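Local coordinates for protein alcohol dehydrogenase, zinc-containing (Thermotoga maritima, PDB 1VJ0) that probably acts as a zinc-dependent oxidoreductase of the medium-chain dehydrogenase family, one zinc ion bound in the cleft between its two domains and another by four cysteines, at residues G53-D58 against A176-A181. Sequence-based numbering, arbitrary orientation. Where two conformers were deposited one is given.
Sequences GVCGSD and AMCSGA
The SG of Cys-55 is held by two partners: it binds a zinc ion that it shares with Cys-178, and it accepts a weak hydrogen bond from Ser-57 N (3.6 Å). The site is that of the zinc-containing medium-chain dehydrogenases, in which a GroES-like domain and a Rossmann domain flank a metal cleft; His-77 and Glu-78 complete the coordination. Across the contact, in the conformer of Cys-178 described here, SG of Cys-55 lies 4.1 Å from SG of Cys-178, too far for a disulfide and fitting for two ligands of one metal. Both side chains are extended, SG anti to its own backbone N (chi1 -170° in Cys-55, 178° in Cys-178), and this lets them span a gap of 8.1 Å between the CA atoms of Cys-55 and Cys-178. Cysteine suits both places because its sulfur is a soft donor for zinc on a short, slim arm. Cys-55 is also the N-cap of helix 56-62, and the weak bond from Ser-57 N is the capping bond. Asp-58 completes a capping box: its OD2 takes the N-H of Cys-55 at 3.0 Å, while Tyr-149 OH is hydrogen-bonded to the same oxygen, so the backbone of the zinc ligand Cys-55 is held by a second-shell carboxylate. On the other side, Cys-178 rides on a wider pi-type turn of helix 170-188, where Ala-181 N makes a weak hydrogen bond to Ala-176 O. The Cys-55 N-H meets Asp-58 OD2 from well above the carboxylate plane, 62° out of it.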
ATOM      1  N   GLY A  53      26.146 -14.642 -18.265  1.00 27.85           N
ATOM      2  CA  GLY A  53      26.757 -14.340 -16.986  1.00 27.58           C
ATOM      3  C   GLY A  53      27.112 -15.589 -16.221  1.00 28.22           C
ATOM      4  O   GLY A  53      26.352 -16.558 -16.213  1.00 28.04           O
ATOM      5  N   VAL A  54      28.257 -15.569 -15.573  1.00 29.10           N
ATOM      6  CA  VAL A  54      28.636 -16.595 -14.612  1.00 30.90           C
ATOM      7  C   VAL A  54      28.306 -16.061 -13.213  1.00 32.89           C
ATOM      8  O   VAL A  54      28.882 -15.064 -12.766  1.00 32.06           O
ATOM      9  CB  VAL A  54      30.110 -16.983 -14.762  1.00 31.02           C
ATOM     10  CG1 VAL A  54      30.493 -18.083 -13.800  1.00 32.02           C
ATOM     11  CG2 VAL A  54      30.360 -17.458 -16.176  1.00 30.55           C
ATOM     12  N   CYS A  55      27.371 -16.742 -12.549  1.00 36.64           N
ATOM     13  CA  CYS A  55      26.872 -16.368 -11.229  1.00 37.56           C
ATOM     14  C   CYS A  55      27.550 -17.134 -10.139  1.00 37.34           C
ATOM     15  O   CYS A  55      27.985 -18.261 -10.322  1.00 37.87           O
ATOM     16  CB  CYS A  55      25.368 -16.631 -11.132  1.00 38.59           C
ATOM     17  SG  CYS A  55      24.694 -15.913  -9.619  1.00 45.32           S
ATOM     18  N   GLY A  56      27.660 -16.537  -8.964  1.00 37.12           N
ATOM     19  CA  GLY A  56      28.316 -17.239  -7.862  1.00 35.60           C
ATOM     20  C   GLY A  56      27.599 -18.517  -7.477  1.00 34.30           C
ATOM     21  O   GLY A  56      28.206 -19.483  -7.005  1.00 34.22           O
ATOM     22  N   SER A  57      26.289 -18.538  -7.675  1.00 33.52           N
ATOM     23  CA  SER A  57      25.516 -19.762  -7.434  1.00 33.27           C
ATOM     24  C   SER A  57      25.843 -20.922  -8.424  1.00 33.48           C
ATOM     25  O   SER A  57      25.557 -22.103  -8.139  1.00 34.04           O
ATOM     26  CB  SER A  57      24.018 -19.436  -7.443  1.00 33.84           C
ATOM     27  OG  SER A  57      23.624 -18.981  -8.732  1.00 34.26           O
ATOM     28  N   ASP A  58      26.431 -20.591  -9.579  1.00 33.13           N
ATOM     29  CA  ASP A  58      26.865 -21.606 -10.538  1.00 32.42           C
ATOM     30  C   ASP A  58      27.961 -22.476  -9.897  1.00 32.47           C
ATOM     31  O   ASP A  58      28.010 -23.678 -10.134  1.00 32.41           O
ATOM     32  CB  ASP A  58      27.342 -20.971 -11.855  1.00 32.71           C
ATOM     33  CG  ASP A  58      26.244 -20.261 -12.602  1.00 33.69           C
ATOM     34  OD1 ASP A  58      25.049 -20.556 -12.332  1.00 33.98           O
ATOM     35  OD2 ASP A  58      26.474 -19.447 -13.535  1.00 34.94           O
ATOM     36  N   ALA A 176      22.480  -8.400 -14.974  1.00 37.01           N
ATOM     37  CA  ALA A 176      21.415  -7.726 -14.251  1.00 37.67           C
ATOM     38  C   ALA A 176      20.242  -8.637 -13.952  1.00 39.09           C
ATOM     39  O   ALA A 176      19.484  -8.415 -12.999  1.00 38.79           O
ATOM     40  CB  ALA A 176      20.887  -6.573 -15.091  1.00 37.17           C
ATOM     41  N   MET A 177      20.090  -9.641 -14.789  1.00 39.32           N
ATOM     42  CA  MET A 177      18.913 -10.505 -14.789  1.00 41.60           C
ATOM     43  C   MET A 177      18.814 -11.237 -13.473  1.00 40.85           C
ATOM     44  O   MET A 177      17.715 -11.554 -13.013  1.00 41.84           O
ATOM     45  CB  MET A 177      19.055 -11.573 -15.871  1.00 42.36           C
ATOM     46  CG  MET A 177      19.114 -11.070 -17.262  1.00 47.80           C
ATOM     47  SD  MET A 177      17.481 -10.510 -17.703  1.00 54.57           S
ATOM     48  CE  MET A 177      17.461  -8.799 -17.051  1.00 53.86           C
ATOM     49  N   CYS A 178      19.962 -11.556 -12.902  1.00 38.96           N
ATOM     50  CA  CYS A 178      19.945 -12.290 -11.676  1.00 38.09           C
ATOM     51  C   CYS A 178      20.075 -11.342 -10.482  1.00 36.78           C
ATOM     52  O   CYS A 178      19.027 -10.979  -9.872  1.00 34.54           O
ATOM     53  CB  CYS A 178      21.072 -13.303 -11.671  0.65 37.82           C
ATOM     54  SG  CYS A 178      21.063 -14.167 -10.138  0.65 41.10           S
ATOM     55  N   SER A 179      21.323 -10.924 -10.187  1.00 32.91           N
ATOM     56  CA  SER A 179      21.568 -10.127  -9.001  1.00 32.37           C
ATOM     57  C   SER A 179      20.735  -8.838  -9.028  1.00 31.31           C
ATOM     58  O   SER A 179      20.163  -8.454  -8.044  1.00 30.12           O
ATOM     59  CB  SER A 179      23.066  -9.799  -8.917  0.65 32.98           C
ATOM     60  OG  SER A 179      23.525  -9.268 -10.164  0.65 34.68           O
ATOM     61  N   GLY A 180      20.621  -8.204 -10.178  1.00 29.99           N
ATOM     62  CA  GLY A 180      19.882  -6.959 -10.281  1.00 29.85           C
ATOM     63  C   GLY A 180      18.393  -7.037 -10.047  1.00 29.44           C
ATOM     64  O   GLY A 180      17.826  -6.165  -9.369  1.00 28.82           O
ATOM     65  N   ALA A 181      17.741  -8.073 -10.546  1.00 28.81           N
ATOM     66  CA  ALA A 181      16.311  -8.205 -10.303  1.00 29.21           C
ATOM     67  C   ALA A 181      15.967  -8.619  -8.871  1.00 29.57           C
ATOM     68  O   ALA A 181      14.934  -8.217  -8.312  1.00 27.88           O
ATOM     69  CB  ALA A 181      15.695  -9.132 -11.322  1.00 30.00           C
TER